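Local coordinates for protein peroxisomal acyl-CoA oxidase 1A (Solanum lycopersicum, PDB 2FON) that probably oxidises acyl-CoA in peroxisomal fatty acid breakdown, using bound flavin-adenine dinucleotide as its cofactor, at residues P65-E70 against R110-P115. Sequence-based numbering, arbitrary orientation.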
ATOM      1  N   PRO B  65      31.813   2.566   9.845  1.00 64.37           N
ATOM      2  CA  PRO B  65      31.230   1.707  10.891  1.00 64.36           C
ATOM      3  C   PRO B  65      30.093   2.402  11.607  1.00 63.60           C
ATOM      4  O   PRO B  65      29.004   1.829  11.693  1.00 64.87           O
ATOM      5  CB  PRO B  65      32.404   1.462  11.832  1.00 64.07           C
ATOM      6  CG  PRO B  65      33.564   1.434  10.913  1.00 64.26           C
ATOM      7  CD  PRO B  65      33.258   2.357   9.732  1.00 64.08           C
ATOM      8  N   GLY B  66      30.339   3.627  12.073  1.00 62.80           N
ATOM      9  CA  GLY B  66      29.396   4.389  12.886  1.00 61.71           C
ATOM     10  C   GLY B  66      28.101   4.799  12.213  1.00 62.01           C
ATOM     11  O   GLY B  66      27.217   5.311  12.869  1.00 62.70           O
ATOM     12  N   PHE B  67      27.962   4.589  10.908  1.00 61.95           N
ATOM     13  CA  PHE B  67      26.671   4.774  10.246  1.00 60.63           C
ATOM     14  C   PHE B  67      25.995   3.488   9.810  1.00 60.98           C
ATOM     15  O   PHE B  67      25.053   3.542   9.022  1.00 62.08           O
ATOM     16  CB  PHE B  67      26.844   5.646   9.013  1.00 60.06           C
ATOM     17  CG  PHE B  67      27.250   7.034   9.324  1.00 59.89           C
ATOM     18  CD1 PHE B  67      28.374   7.596   8.702  1.00 57.01           C
ATOM     19  CD2 PHE B  67      26.514   7.803  10.253  1.00 58.78           C
ATOM     20  CE1 PHE B  67      28.782   8.898   8.993  1.00 53.19           C
ATOM     21  CE2 PHE B  67      26.909   9.124  10.553  1.00 58.56           C
ATOM     22  CZ  PHE B  67      28.056   9.669   9.890  1.00 58.24           C
ATOM     23  N   SER B  68      26.458   2.342  10.293  1.00 60.93           N
ATOM     24  CA  SER B  68      25.844   1.064   9.976  1.00 61.82           C
ATOM     25  C   SER B  68      24.349   1.006  10.351  1.00 63.17           C
ATOM     26  O   SER B  68      23.929   1.501  11.403  1.00 64.25           O
ATOM     27  CB  SER B  68      26.599  -0.045  10.701  1.00 61.59           C
ATOM     28  OG  SER B  68      25.807  -1.212  10.829  1.00 60.70           O
ATOM     29  N   LYS B  69      23.546   0.380   9.511  1.00 64.55           N
ATOM     30  CA  LYS B  69      22.141   0.183   9.827  1.00 65.39           C
ATOM     31  C   LYS B  69      21.947  -1.226  10.288  1.00 66.88           C
ATOM     32  O   LYS B  69      20.837  -1.686  10.434  1.00 67.65           O
ATOM     33  CB  LYS B  69      21.255   0.482   8.617  1.00 63.93           C
ATOM     34  CG  LYS B  69      21.507   1.855   8.042  1.00 63.42           C
ATOM     35  CD  LYS B  69      20.407   2.384   7.108  1.00 66.16           C
ATOM     36  CE  LYS B  69      20.295   1.625   5.757  1.00 67.96           C
ATOM     37  NZ  LYS B  69      20.366   2.588   4.581  1.00 68.46           N
ATOM     38  N   GLU B  70      23.031  -1.937  10.524  1.00 70.28           N
ATOM     39  CA  GLU B  70      22.910  -3.353  10.881  1.00 73.53           C
ATOM     40  C   GLU B  70      22.089  -3.407  12.142  1.00 74.47           C
ATOM     41  O   GLU B  70      22.247  -2.540  13.012  1.00 75.54           O
ATOM     42  CB  GLU B  70      24.279  -4.006  11.094  1.00 74.03           C
ATOM     43  CG  GLU B  70      24.237  -5.542  11.273  1.00 79.92           C
ATOM     44  CD  GLU B  70      23.622  -6.297  10.065  1.00 86.59           C
ATOM     45  OE1 GLU B  70      23.491  -5.679   8.976  1.00 90.29           O
ATOM     46  OE2 GLU B  70      23.271  -7.502  10.199  1.00 86.73           O
ATOM     47  N   ARG B 110      21.249  12.788   4.385  1.00 67.49           N
ATOM     48  CA  ARG B 110      20.412  11.951   3.518  1.00 68.20           C
ATOM     49  C   ARG B 110      20.911  10.516   3.603  1.00 67.61           C
ATOM     50  O   ARG B 110      20.170   9.599   3.844  1.00 68.59           O
ATOM     51  CB  ARG B 110      20.410  12.456   2.072  1.00 67.53           C
ATOM     52  CG  ARG B 110      19.465  11.709   1.158  1.00 68.29           C
ATOM     53  CD  ARG B 110      19.611  12.086  -0.373  1.00 71.50           C
ATOM     54  NE  ARG B 110      19.306  13.486  -0.756  1.00 75.77           N
ATOM     55  CZ  ARG B 110      18.299  14.224  -0.267  1.00 78.30           C
ATOM     56  NH1 ARG B 110      17.407  13.717   0.624  1.00 78.21           N
ATOM     57  NH2 ARG B 110      18.167  15.486  -0.680  1.00 78.06           N
ATOM     58  N   TYR B 111      22.198  10.334   3.443  1.00 67.46           N
ATOM     59  CA  TYR B 111      22.757   9.017   3.323  1.00 67.54           C
ATOM     60  C   TYR B 111      22.867   8.187   4.628  1.00 67.47           C
ATOM     61  O   TYR B 111      22.911   6.965   4.595  1.00 66.24           O
ATOM     62  CB  TYR B 111      24.055   9.143   2.536  1.00 67.55           C
ATOM     63  CG  TYR B 111      23.695   9.463   1.122  1.00 68.80           C
ATOM     64  CD1 TYR B 111      23.882  10.731   0.577  1.00 71.57           C
ATOM     65  CD2 TYR B 111      23.089   8.514   0.339  1.00 69.28           C
ATOM     66  CE1 TYR B 111      23.485  11.014  -0.749  1.00 69.96           C
ATOM     67  CE2 TYR B 111      22.700   8.787  -0.947  1.00 71.76           C
ATOM     68  CZ  TYR B 111      22.900  10.025  -1.492  1.00 69.74           C
ATOM     69  OH  TYR B 111      22.483  10.203  -2.793  1.00 71.54           O
ATOM     70  N   VAL B 112      22.912   8.872   5.764  1.00 68.01           N
ATOM     71  CA  VAL B 112      22.701   8.246   7.051  1.00 68.39           C
ATOM     72  C   VAL B 112      21.321   7.522   7.058  1.00 68.83           C
ATOM     73  O   VAL B 112      21.152   6.497   7.704  1.00 68.74           O
ATOM     74  CB  VAL B 112      22.811   9.298   8.191  1.00 67.65           C
ATOM     75  CG1 VAL B 112      22.332   8.722   9.529  1.00 69.29           C
ATOM     76  CG2 VAL B 112      24.186   9.719   8.351  1.00 66.34           C
ATOM     77  N   ASP B 113      20.347   8.103   6.361  1.00 69.30           N
ATOM     78  CA  ASP B 113      19.093   7.454   6.002  1.00 69.65           C
ATOM     79  C   ASP B 113      18.244   7.015   7.168  1.00 70.66           C
ATOM     80  O   ASP B 113      17.788   5.904   7.195  1.00 72.18           O
ATOM     81  CB  ASP B 113      19.375   6.264   5.080  1.00 69.46           C
ATOM     82  CG  ASP B 113      18.103   5.654   4.460  1.00 68.50           C
ATOM     83  OD1 ASP B 113      17.162   6.388   4.057  1.00 66.39           O
ATOM     84  OD2 ASP B 113      18.074   4.413   4.326  1.00 67.07           O
ATOM     85  N   GLU B 114      17.997   7.889   8.128  1.00 71.28           N
ATOM     86  CA  GLU B 114      17.208   7.537   9.289  1.00 71.47           C
ATOM     87  C   GLU B 114      16.381   8.738   9.727  1.00 70.57           C
ATOM     88  O   GLU B 114      16.954   9.778  10.064  1.00 71.50           O
ATOM     89  CB  GLU B 114      18.212   7.190  10.389  1.00 72.63           C
ATOM     90  CG  GLU B 114      17.678   7.123  11.802  1.00 77.52           C
ATOM     91  CD  GLU B 114      18.557   6.223  12.683  1.00 86.37           C
ATOM     92  OE1 GLU B 114      19.706   5.904  12.229  1.00 86.33           O
ATOM     93  OE2 GLU B 114      18.098   5.849  13.822  1.00 88.81           O
ATOM     94  N   PRO B 115      15.052   8.625   9.754  1.00 69.48           N
ATOM     95  CA  PRO B 115      14.347   9.822  10.221  1.00 69.43           C
ATOM     96  C   PRO B 115      14.806  10.191  11.642  1.00 69.95           C
ATOM     97  O   PRO B 115      15.006   9.308  12.484  1.00 70.63           O
ATOM     98  CB  PRO B 115      12.868   9.372  10.241  1.00 69.72           C
ATOM     99  CG  PRO B 115      12.799   8.197   9.284  1.00 68.40           C
ATOM    100  CD  PRO B 115      14.134   7.508   9.478  1.00 69.37           C
TER
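One face of the Phe67 ring receives Val112, whose CG2 methyl sits 3.9 Å from the ring centroid and 30° off the normal, a CH-pi contact. Val112 CG2 lies over the CD2-CE2 side of the Phe67 ring, 3.6 Å from each of the two atoms; with CG1 anti to the backbone N (chi1 169°), CG2 lies beside that N and is the branch that meets the ring. Tyr90, on helix 77-97, also meets the phenyl ring, with the planes inclined by about 55°. The other flat group, the Asp113 carboxylate, is met at OD2 by Lys69, whose NZ lies 2.9 Å away in a salt bridge that uses the anti lone pair. The lysine chain, bent at chi3 and chi4, crosses the aspartate side chain at about a right angle. A methionine in place of Lys69 would probably take one of two cations from Asp113 OD2 and leave the His631 carbonyl without this donor. As a worked example of apolar and ionic contacts side by side, the two join the loop after helix 48-62 to the last turn of helix 102-112 and Asp113 just beyond it. Asp113 OD2 faces both Lys69 and Arg317, which probably stabilises its negative charge, while Lys69 NZ is shared with the His631 carbonyl.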